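Local atomic coordinates of putative endonuclease/exonuclease/phosphatase family protein (Bacteroides thetaiotaomicron, PDB entry 3MPR), a protein that probably acts as a metal-dependent nuclease of the endonuclease/exonuclease/phosphatase family, hydrolysing nucleic acid phosphodiester bonds. Residues 234-239 / 285-290; 3-8 / 132-137; 245-250 / 272-277. All coordinates share one frame; numbering follows the deposited sequence.

Contact 1. Residues 234-239 / 285-290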
loop_
_atom_site.group_PDB
_atom_site.type_symbol
_atom_site.label_atom_id
_atom_site.label_comp_id
_atom_site.label_asym_id
_atom_site.label_seq_id
_atom_site.Cartn_x
_atom_site.Cartn_y
_atom_site.Cartn_z
ATOM N N PRO A 234 -7.768 -1.604 -24.257
ATOM C CA PRO A 234 -9.031 -2.040 -23.647
ATOM C C PRO A 234 -9.078 -3.554 -23.444
ATOM O O PRO A 234 -9.949 -4.039 -22.727
ATOM C CB PRO A 234 -10.097 -1.613 -24.668
ATOM C CG PRO A 234 -9.403 -0.680 -25.619
ATOM C CD PRO A 234 -7.949 -1.015 -25.592
ATOM N N SER A 235 -8.148 -4.288 -24.048
ATOM C CA SER A 235 -8.092 -5.738 -23.869
ATOM C C SER A 235 -7.640 -6.145 -22.463
ATOM O O SER A 235 -7.899 -7.273 -22.022
ATOM C CB SER A 235 -7.201 -6.382 -24.936
ATOM O OG SER A 235 -5.920 -5.783 -24.947
ATOM N N PHE A 236 -6.974 -5.232 -21.751
ATOM C CA PHE A 236 -6.667 -5.483 -20.345
ATOM C C PHE A 236 -7.894 -5.280 -19.477
ATOM O O PHE A 236 -8.681 -4.365 -19.701
ATOM C CB PHE A 236 -5.586 -4.533 -19.806
ATOM C CG PHE A 236 -4.205 -4.870 -20.236
ATOM C CD1 PHE A 236 -3.501 -5.899 -19.619
ATOM C CD2 PHE A 236 -3.583 -4.134 -21.235
ATOM C CE1 PHE A 236 -2.204 -6.197 -20.006
ATOM C CE2 PHE A 236 -2.284 -4.430 -21.624
ATOM C CZ PHE A 236 -1.594 -5.456 -21.008
ATOM N N HIS A 237 -8.044 -6.112 -18.463
ATOM C CA HIS A 237 -9.029 -5.816 -17.433
ATOM C C HIS A 237 -8.322 -5.100 -16.283
ATOM O O HIS A 237 -7.333 -5.603 -15.751
ATOM C CB HIS A 237 -9.692 -7.077 -16.909
ATOM C CG HIS A 237 -10.775 -6.792 -15.918
ATOM N ND1 HIS A 237 -11.965 -6.194 -16.274
ATOM C CD2 HIS A 237 -10.832 -6.975 -14.578
ATOM C CE1 HIS A 237 -12.719 -6.042 -15.198
ATOM N NE2 HIS A 237 -12.053 -6.510 -14.156
ATOM N N VAL A 238 -8.817 -3.925 -15.913
ATOM C CA VAL A 238 -8.165 -3.141 -14.872
ATOM C C VAL A 238 -8.854 -3.473 -13.543
ATOM O O VAL A 238 -10.001 -3.094 -13.323
ATOM C CB VAL A 238 -8.237 -1.624 -15.154
ATOM C CG1 VAL A 238 -7.528 -0.846 -14.047
ATOM C CG2 VAL A 238 -7.602 -1.292 -16.523
ATOM N N LYS A 239 -8.152 -4.202 -12.685
ATOM C CA LYS A 239 -8.710 -4.654 -11.418
ATOM C C LYS A 239 -8.715 -3.532 -10.381
ATOM O O LYS A 239 -9.715 -3.310 -9.694
ATOM C CB LYS A 239 -7.911 -5.842 -10.879
ATOM C CG LYS A 239 -7.827 -7.029 -11.834
ATOM C CD LYS A 239 -9.077 -7.901 -11.769
ATOM C CE LYS A 239 -9.182 -8.609 -10.419
ATOM N NZ LYS A 239 -10.365 -9.501 -10.359
ATOM N N VAL A 285 -1.275 0.121 -10.463
ATOM C CA VAL A 285 -2.434 -0.493 -11.120
ATOM C C VAL A 285 -2.251 -2.007 -11.260
ATOM O O VAL A 285 -1.175 -2.478 -11.631
ATOM C CB VAL A 285 -2.686 0.138 -12.508
ATOM C CG1 VAL A 285 -3.735 -0.685 -13.303
ATOM C CG2 VAL A 285 -3.131 1.610 -12.346
ATOM N N GLU A 286 -3.295 -2.759 -10.931
ATOM C CA GLU A 286 -3.254 -4.205 -11.015
ATOM C C GLU A 286 -4.104 -4.610 -12.204
ATOM O O GLU A 286 -5.264 -4.215 -12.311
ATOM C CB GLU A 286 -3.748 -4.845 -9.710
ATOM C CG GLU A 286 -2.753 -4.628 -8.549
ATOM C CD GLU A 286 -3.430 -4.545 -7.186
ATOM O OE1 GLU A 286 -3.493 -5.574 -6.492
ATOM O OE2 GLU A 286 -3.887 -3.448 -6.806
ATOM N N LEU A 287 -3.498 -5.368 -13.113
ATOM C CA LEU A 287 -4.142 -5.716 -14.370
ATOM C C LEU A 287 -4.292 -7.220 -14.495
ATOM O O LEU A 287 -3.526 -7.975 -13.900
ATOM C CB LEU A 287 -3.277 -5.235 -15.543
ATOM C CG LEU A 287 -3.007 -3.737 -15.624
ATOM C CD1 LEU A 287 -1.980 -3.464 -16.709
ATOM C CD2 LEU A 287 -4.300 -2.968 -15.884
ATOM N N VAL A 288 -5.270 -7.652 -15.288
ATOM C CA VAL A 288 -5.339 -9.045 -15.689
ATOM C C VAL A 288 -5.549 -9.112 -17.189
ATOM O O VAL A 288 -6.294 -8.301 -17.762
ATOM C CB VAL A 288 -6.493 -9.810 -15.004
ATOM C CG1 VAL A 288 -6.545 -11.244 -15.530
ATOM C CG2 VAL A 288 -6.318 -9.811 -13.496
ATOM N N PHE A 289 -4.892 -10.075 -17.827
ATOM C CA PHE A 289 -5.089 -10.301 -19.255
ATOM C C PHE A 289 -5.469 -11.765 -19.510
ATOM O O PHE A 289 -4.742 -12.685 -19.135
ATOM C CB PHE A 289 -3.831 -9.935 -20.045
ATOM C CG PHE A 289 -4.048 -9.895 -21.537
ATOM C CD1 PHE A 289 -3.925 -11.043 -22.304
ATOM C CD2 PHE A 289 -4.392 -8.710 -22.163
ATOM C CE1 PHE A 289 -4.125 -11.005 -23.677
ATOM C CE2 PHE A 289 -4.587 -8.661 -23.533
ATOM C CZ PHE A 289 -4.463 -9.815 -24.290
ATOM N N ASP A 290 -6.620 -11.963 -20.142
ATOM C CA ASP A 290 -7.118 -13.292 -20.489
ATOM C C ASP A 290 -6.704 -13.572 -21.936
ATOM O O ASP A 290 -7.241 -12.977 -22.860
ATOM C CB ASP A 290 -8.647 -13.257 -20.356
ATOM C CG ASP A 290 -9.319 -14.602 -20.611
ATOM O OD1 ASP A 290 -8.774 -15.445 -21.331
ATOM O OD2 ASP A 290 -10.429 -14.800 -20.086
#

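Contact 2. Residues 3-8 / 132-137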
loop_
_atom_site.group_PDB
_atom_site.type_symbol
_atom_site.label_atom_id
_atom_site.label_comp_id
_atom_site.label_asym_id
_atom_site.label_seq_id
_atom_site.Cartn_x
_atom_site.Cartn_y
_atom_site.Cartn_z
ATOM N N GLN A 3 -2.714 -19.554 -20.071
ATOM C CA GLN A 3 -3.082 -19.074 -18.742
ATOM C C GLN A 3 -3.314 -17.567 -18.718
ATOM O O GLN A 3 -2.606 -16.820 -19.405
ATOM C CB GLN A 3 -1.994 -19.438 -17.732
ATOM C CG GLN A 3 -1.696 -20.920 -17.669
ATOM C CD GLN A 3 -2.946 -21.739 -17.437
ATOM O OE1 GLN A 3 -3.802 -21.375 -16.626
ATOM N NE2 GLN A 3 -3.069 -22.847 -18.161
ATOM N N PRO A 4 -4.287 -17.112 -17.905
ATOM C CA PRO A 4 -4.461 -15.664 -17.759
ATOM C C PRO A 4 -3.245 -15.095 -17.040
ATOM O O PRO A 4 -2.562 -15.815 -16.309
ATOM C CB PRO A 4 -5.706 -15.528 -16.870
ATOM C CG PRO A 4 -6.003 -16.926 -16.333
ATOM C CD PRO A 4 -4.920 -17.858 -16.804
ATOM N N THR A 5 -2.972 -13.815 -17.242
ATOM C CA THR A 5 -1.778 -13.223 -16.661
ATOM C C THR A 5 -2.183 -12.088 -15.737
ATOM O O THR A 5 -3.021 -11.269 -16.096
ATOM C CB THR A 5 -0.841 -12.694 -17.759
ATOM O OG1 THR A 5 -0.437 -13.783 -18.596
ATOM C CG2 THR A 5 0.397 -12.039 -17.149
ATOM N N SER A 6 -1.613 -12.064 -14.536
ATOM C CA SER A 6 -1.799 -10.922 -13.633
ATOM C C SER A 6 -0.525 -10.098 -13.531
ATOM O O SER A 6 0.565 -10.651 -13.359
ATOM C CB SER A 6 -2.224 -11.398 -12.238
ATOM O OG SER A 6 -3.511 -11.946 -12.309
ATOM N N LEU A 7 -0.661 -8.778 -13.652
ATOM C CA LEU A 7 0.481 -7.870 -13.588
ATOM C C LEU A 7 0.222 -6.726 -12.609
ATOM O O LEU A 7 -0.861 -6.152 -12.599
ATOM C CB LEU A 7 0.708 -7.229 -14.965
ATOM C CG LEU A 7 1.143 -8.094 -16.132
ATOM C CD1 LEU A 7 1.178 -7.255 -17.397
ATOM C CD2 LEU A 7 2.503 -8.710 -15.849
ATOM N N THR A 8 1.233 -6.353 -11.831
ATOM C CA THR A 8 1.149 -5.110 -11.075
ATOM C C THR A 8 2.099 -4.109 -11.703
ATOM O O THR A 8 3.299 -4.361 -11.775
ATOM C CB THR A 8 1.544 -5.317 -9.616
ATOM O OG1 THR A 8 0.591 -6.187 -9.009
ATOM C CG2 THR A 8 1.550 -3.983 -8.871
ATOM N N THR A 132 3.629 -17.241 -18.160
ATOM C CA THR A 132 2.511 -17.518 -19.058
ATOM C C THR A 132 2.856 -17.352 -20.528
ATOM O O THR A 132 2.100 -17.790 -21.401
ATOM C CB THR A 132 1.307 -16.606 -18.763
ATOM O OG1 THR A 132 1.659 -15.245 -19.052
ATOM C CG2 THR A 132 0.885 -16.723 -17.311
ATOM N N GLY A 133 3.975 -16.695 -20.810
ATOM C CA GLY A 133 4.335 -16.400 -22.185
ATOM C C GLY A 133 3.635 -15.177 -22.760
ATOM O O GLY A 133 3.872 -14.802 -23.916
ATOM N N PHE A 134 2.777 -14.544 -21.962
ATOM C CA PHE A 134 2.043 -13.356 -22.415
ATOM C C PHE A 134 3.011 -12.272 -22.889
ATOM O O PHE A 134 3.938 -11.905 -22.164
ATOM C CB PHE A 134 1.156 -12.819 -21.275
ATOM C CG PHE A 134 0.490 -11.497 -21.579
ATOM C CD1 PHE A 134 -0.264 -11.328 -22.730
ATOM C CD2 PHE A 134 0.592 -10.438 -20.694
ATOM C CE1 PHE A 134 -0.874 -10.118 -23.014
ATOM C CE2 PHE A 134 -0.035 -9.232 -20.968
ATOM C CZ PHE A 134 -0.763 -9.075 -22.122
ATOM N N GLU A 135 2.791 -11.761 -24.096
ATOM C CA GLU A 135 3.607 -10.669 -24.630
ATOM C C GLU A 135 2.833 -9.350 -24.688
ATOM O O GLU A 135 1.658 -9.330 -25.033
ATOM C CB GLU A 135 4.129 -11.037 -26.024
ATOM C CG GLU A 135 5.086 -12.214 -25.998
ATOM C CD GLU A 135 5.673 -12.528 -27.362
ATOM O OE1 GLU A 135 6.002 -11.583 -28.109
ATOM O OE2 GLU A 135 5.796 -13.724 -27.684
ATOM N N PHE A 136 3.506 -8.250 -24.363
ATOM C CA PHE A 136 2.863 -6.932 -24.329
ATOM C C PHE A 136 3.905 -5.833 -24.523
ATOM O O PHE A 136 5.102 -6.065 -24.350
ATOM C CB PHE A 136 2.106 -6.710 -23.000
ATOM C CG PHE A 136 2.994 -6.731 -21.776
ATOM C CD1 PHE A 136 3.450 -5.549 -21.201
ATOM C CD2 PHE A 136 3.366 -7.937 -21.197
ATOM C CE1 PHE A 136 4.271 -5.569 -20.070
ATOM C CE2 PHE A 136 4.178 -7.969 -20.081
ATOM C CZ PHE A 136 4.634 -6.784 -19.510
ATOM N N LEU A 137 3.444 -4.647 -24.909
ATOM C CA LEU A 137 4.304 -3.475 -25.001
ATOM C C LEU A 137 4.101 -2.619 -23.762
ATOM O O LEU A 137 2.983 -2.474 -23.276
ATOM C CB LEU A 137 3.955 -2.640 -26.234
ATOM C CG LEU A 137 4.205 -3.320 -27.581
ATOM C CD1 LEU A 137 3.566 -2.510 -28.727
ATOM C CD2 LEU A 137 5.711 -3.482 -27.777
HETATM O O HOH W 1 -1.053 -17.252 -21.968
HETATM O O HOH W 2 0.072 -19.977 -20.756
#

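Contact 3. Residues 245-250 / 272-277. With ACY (acetic acid), chain E.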
loop_
_atom_site.group_PDB
_atom_site.type_symbol
_atom_site.label_atom_id
_atom_site.label_comp_id
_atom_site.label_asym_id
_atom_site.label_seq_id
_atom_site.Cartn_x
_atom_site.Cartn_y
_atom_site.Cartn_z
ATOM N N THR A 245 0.179 7.086 -0.768
ATOM C CA THR A 245 0.484 8.330 -0.066
ATOM C C THR A 245 1.522 8.153 1.047
ATOM O O THR A 245 1.706 9.049 1.881
ATOM C CB THR A 245 -0.816 8.935 0.540
ATOM O OG1 THR A 245 -1.411 8.010 1.462
ATOM C CG2 THR A 245 -1.824 9.238 -0.573
ATOM N N ASP A 246 2.211 7.010 1.040
ATOM C CA ASP A 246 3.127 6.650 2.122
ATOM C C ASP A 246 4.087 7.810 2.353
ATOM O O ASP A 246 4.548 8.430 1.392
ATOM C CB ASP A 246 3.966 5.415 1.761
ATOM C CG ASP A 246 3.139 4.210 1.346
ATOM O OD1 ASP A 246 2.065 4.371 0.726
ATOM O OD2 ASP A 246 3.618 3.076 1.598
ATOM N N THR A 247 4.388 8.107 3.616
ATOM C CA THR A 247 5.385 9.135 3.927
ATOM C C THR A 247 6.408 8.651 4.946
ATOM O O THR A 247 6.103 7.822 5.816
ATOM C CB THR A 247 4.727 10.421 4.511
ATOM O OG1 THR A 247 3.807 10.054 5.545
ATOM C CG2 THR A 247 3.983 11.193 3.440
ATOM N N TYR A 248 7.619 9.186 4.848
ATOM C CA TYR A 248 8.637 8.936 5.855
ATOM C C TYR A 248 8.767 10.172 6.753
ATOM O O TYR A 248 7.954 11.096 6.657
ATOM C CB TYR A 248 9.973 8.521 5.205
ATOM C CG TYR A 248 10.749 9.613 4.469
ATOM C CD1 TYR A 248 11.852 10.208 5.058
ATOM C CD2 TYR A 248 10.411 10.004 3.179
ATOM C CE1 TYR A 248 12.587 11.177 4.403
ATOM C CE2 TYR A 248 11.151 10.988 2.500
ATOM C CZ TYR A 248 12.241 11.565 3.130
ATOM O OH TYR A 248 12.994 12.545 2.518
ATOM N N ARG A 249 9.755 10.182 7.642
ATOM C CA ARG A 249 9.893 11.300 8.574
ATOM C C ARG A 249 11.334 11.746 8.624
ATOM O O ARG A 249 12.242 10.926 8.499
ATOM C CB ARG A 249 9.449 10.916 9.987
ATOM C CG ARG A 249 7.983 10.470 10.117
ATOM C CD ARG A 249 6.970 11.626 10.037
ATOM N NE ARG A 249 5.616 11.099 10.218
ATOM C CZ ARG A 249 4.871 10.609 9.233
ATOM N NH1 ARG A 249 5.335 10.623 7.985
ATOM N NH2 ARG A 249 3.660 10.116 9.492
ATOM N N SER A 250 11.539 13.041 8.845
ATOM C CA SER A 250 12.882 13.563 9.062
ATOM C C SER A 250 12.879 14.452 10.293
ATOM O O SER A 250 11.830 14.923 10.730
ATOM C CB SER A 250 13.355 14.353 7.841
ATOM O OG SER A 250 12.549 15.504 7.672
ATOM N N TYR A 272 9.754 16.203 14.468
ATOM C CA TYR A 272 9.857 15.577 13.155
ATOM C C TYR A 272 8.841 16.186 12.215
ATOM O O TYR A 272 7.917 16.862 12.659
ATOM C CB TYR A 272 9.585 14.074 13.255
ATOM C CG TYR A 272 10.605 13.322 14.067
ATOM C CD1 TYR A 272 10.478 13.211 15.448
ATOM C CD2 TYR A 272 11.694 12.712 13.454
ATOM C CE1 TYR A 272 11.407 12.519 16.198
ATOM C CE2 TYR A 272 12.635 12.014 14.198
ATOM C CZ TYR A 272 12.485 11.926 15.568
ATOM O OH TYR A 272 13.410 11.230 16.305
ATOM N N GLU A 273 9.019 15.950 10.914
ATOM C CA GLU A 273 8.034 16.362 9.931
ATOM C C GLU A 273 7.861 15.282 8.873
ATOM O O GLU A 273 8.789 14.530 8.580
ATOM C CB GLU A 273 8.427 17.681 9.271
ATOM C CG GLU A 273 9.701 17.629 8.452
ATOM C CD GLU A 273 10.118 19.018 7.955
ATOM O OE1 GLU A 273 9.461 19.546 7.028
ATOM O OE2 GLU A 273 11.090 19.587 8.501
ATOM N N ALA A 274 6.668 15.212 8.305
ATOM C CA ALA A 274 6.413 14.267 7.231
ATOM C C ALA A 274 7.160 14.707 5.986
ATOM O O ALA A 274 7.300 15.902 5.732
ATOM C CB ALA A 274 4.925 14.173 6.948
ATOM N N ARG A 275 7.640 13.731 5.217
ATOM C CA ARG A 275 8.325 13.981 3.952
ATOM C C ARG A 275 7.739 13.024 2.931
ATOM O O ARG A 275 7.473 11.870 3.261
ATOM C CB ARG A 275 9.817 13.641 4.084
ATOM C CG ARG A 275 10.617 14.558 4.987
ATOM C CD ARG A 275 10.978 15.828 4.245
ATOM N NE ARG A 275 11.738 16.753 5.085
ATOM C CZ ARG A 275 12.112 17.967 4.692
ATOM N NH1 ARG A 275 11.800 18.396 3.474
ATOM N NH2 ARG A 275 12.793 18.752 5.518
ATOM N N THR A 276 7.553 13.478 1.695
ATOM C CA THR A 276 7.080 12.576 0.653
ATOM C C THR A 276 8.309 11.999 -0.061
ATOM O O THR A 276 9.288 12.709 -0.272
ATOM C CB THR A 276 6.155 13.287 -0.344
ATOM O OG1 THR A 276 6.844 14.409 -0.922
ATOM C CG2 THR A 276 4.892 13.763 0.357
ATOM N N PRO A 277 8.273 10.703 -0.398
ATOM C CA PRO A 277 9.431 10.052 -1.026
ATOM C C PRO A 277 9.783 10.688 -2.375
ATOM O O PRO A 277 10.948 10.699 -2.743
ATOM C CB PRO A 277 8.968 8.605 -1.202
ATOM C CG PRO A 277 7.960 8.410 -0.093
ATOM C CD PRO A 277 7.243 9.731 0.008
HETATM C C ACY E . 11.740 6.835 8.163
HETATM O O ACY E . 12.529 7.092 7.219
HETATM O OXT ACY E . 10.685 7.478 8.421
HETATM C CH3 ACY E . 12.099 5.661 9.022
HETATM O O HOH W 3 11.450 14.065 0.713
HETATM O O HOH W 4 13.500 17.955 8.122
#

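Contact 1. Residues 234-239 / 285-290
Phe289 turns the edge of its ring toward one face of the Phe236 ring, an edge-to-face pair with centroids 5.4 Å apart and planes at 68°. Phe289 CD2 does the touching, 3.9 Å from Phe236 CD1 and offset toward the rim. Leu287 CD1 lies over the opposite face of Phe236, so the ring is clamped between two side chains of 285-290. The Phe289 ring is also met at its edge, in plane, by the hydroxyl of Ser235, OG standing 3.5 Å from CE2. The Phe289 ring reaches across to 234-239 because its CG stands anti to the backbone N (chi1 -169°). Farther along the same face, Val238 and Leu287 point the same way, CG2 against CD2 at 3.8 Å, and Val238 CG1 meets Val285 CG1. The other face carries His237, Val288 and Lys239; the lysine chain, bent at chi2 and chi3, lays CG 3.6 Å from Val288 CG2 before its amino end departs from 285-290. Two backbone bonds, His237 N to Val288 O and Val288 N to His237 O, make the hydrogen-bonded pair that sets this register. Lys239 N adds a third by reaching Glu286 O at 2.9 Å. Outside the pair, Val232 backs Val238 and Leu287, Pro172 packs on both phenylalanines, His237 NE2 is bonded to Asp205, and Glu286 forms a salt bridge with Arg240. Strands 237-243 and 283-289 are thus antiparallel neighbours in one of the two mixed sheets whose apolar faces pack together in the DNase I-like α/β sandwich.

Contact 2. Residues 3-8 / 132-137
Thr5 and Thr132 meet through their hydroxyls, Thr132 OG1 donating to Thr5 OG1 over 2.6 Å while the two side chains approach at a slant. Thr132 OG1 is used twice: it also accepts from Phe134 N at 3.2 Å, closing an ST turn that fixes where the donor hydroxyl sits. Its chi1 of 65° places OG1 between the backbone N and the carbonyl carbon, within range of both partners. The methyl CG2 of Thr132 also stays near Thr5 and lies 3.7 Å from Pro4 O, with Gln3 CB beside it. Phe134 comes in beside Thr5, its CB 3.3 Å from Thr5 OG1 and its CD2 next to the threonine methyl. Leu7 and Phe136 come from opposite directions: Leu7 CD1 lies over one face of the Phe136 ring in a CH-pi contact, 4.2 Å from the centroid and 17° off the normal. The same methyl touches the edge of Phe134 near its plane at CE2, so one leucine branch links two aromatic rings turned differently toward it. At the outer end, one water lies between Gln3 O and Thr132 O, and another accepts from Gln3 N and lies near Thr132 O. Strand 5-13 belongs to one mixed sheet and strand 135-142 to the other, making this a contact between sheets; Cys129 of strand 121-129 packs on Thr5 and Phe136, and the Phe134 ring stacks on Phe289 of strand 283-289.

Contact 3. Residues 245-250 / 272-277
Tyr248 and Arg275 form a hydrogen-bonded pair in a two-stranded antiparallel sheet, 248-251 against 272-275, which stands apart from the two large sheets of the DNase I-like fold. Backbone bonds link Tyr248 with Arg275 and Ser250 with Glu273, each pair in both directions. Tyr248 O takes two donors from opposite faces of its carbonyl plane: Arg275 N at 3.0 Å and Arg249 NH1. Arg249 NH1 also donates to Thr247 OG1, so two acceptors near the guanidinium plane fix the rotation of that group; Arg249 NE reaches Ser221 O of the second subunit. Arg275 CB sits over one face of the Tyr248 ring, a CH-pi contact 3.5 Å from the centroid; Pro277 CA and the carbonyl oxygen of Thr276 lie at the ring edge. The phenol oxygen, bonded to Gln30, also reaches Thr276 O through a water. Charges gather around Arg275, whose NH1 pairs with Asp26 and also bonds to Arg24 O. Its NH2 has Glu273 OE2 well out of plane at 3.5 Å, a purely electrostatic pairing. An acetic acid molecule, probably from the crystallisation liquor, accepts from Arg249 N through OXT at 3.0 Å. Bent at chi2 (-80°), the Arg275 chain brings NE to Ser250 OG, a nearly straight bond of 3.0 Å and 168° in the guanidinium plane; a water accepts from both Ser250 OG and Arg275 NH2 and donates to Glu273 OE2.

Overall arrangement
Contacts 1 and 2 are continuous. Their centres are 10 Å apart, and strands 283-289 and 5-13 are neighbours in one sheet, with Leu287 N 2.8 Å from Leu7 O and Phe289 N 2.8 Å from Thr5 O. Contact 1 joins 283-289 to 237-243 within that sheet, while contact 2 reaches across to the second. Contact 3 is remote, its centre 32 Å from that of contact 1 and 34 Å from that of contact 2, although in sequence it is nested inside the loop that contact 1 closes. It also reaches the second subunit. All three lie away from Glu51, which binds magnesium in a structure of this protein, though none is bound to this chain here.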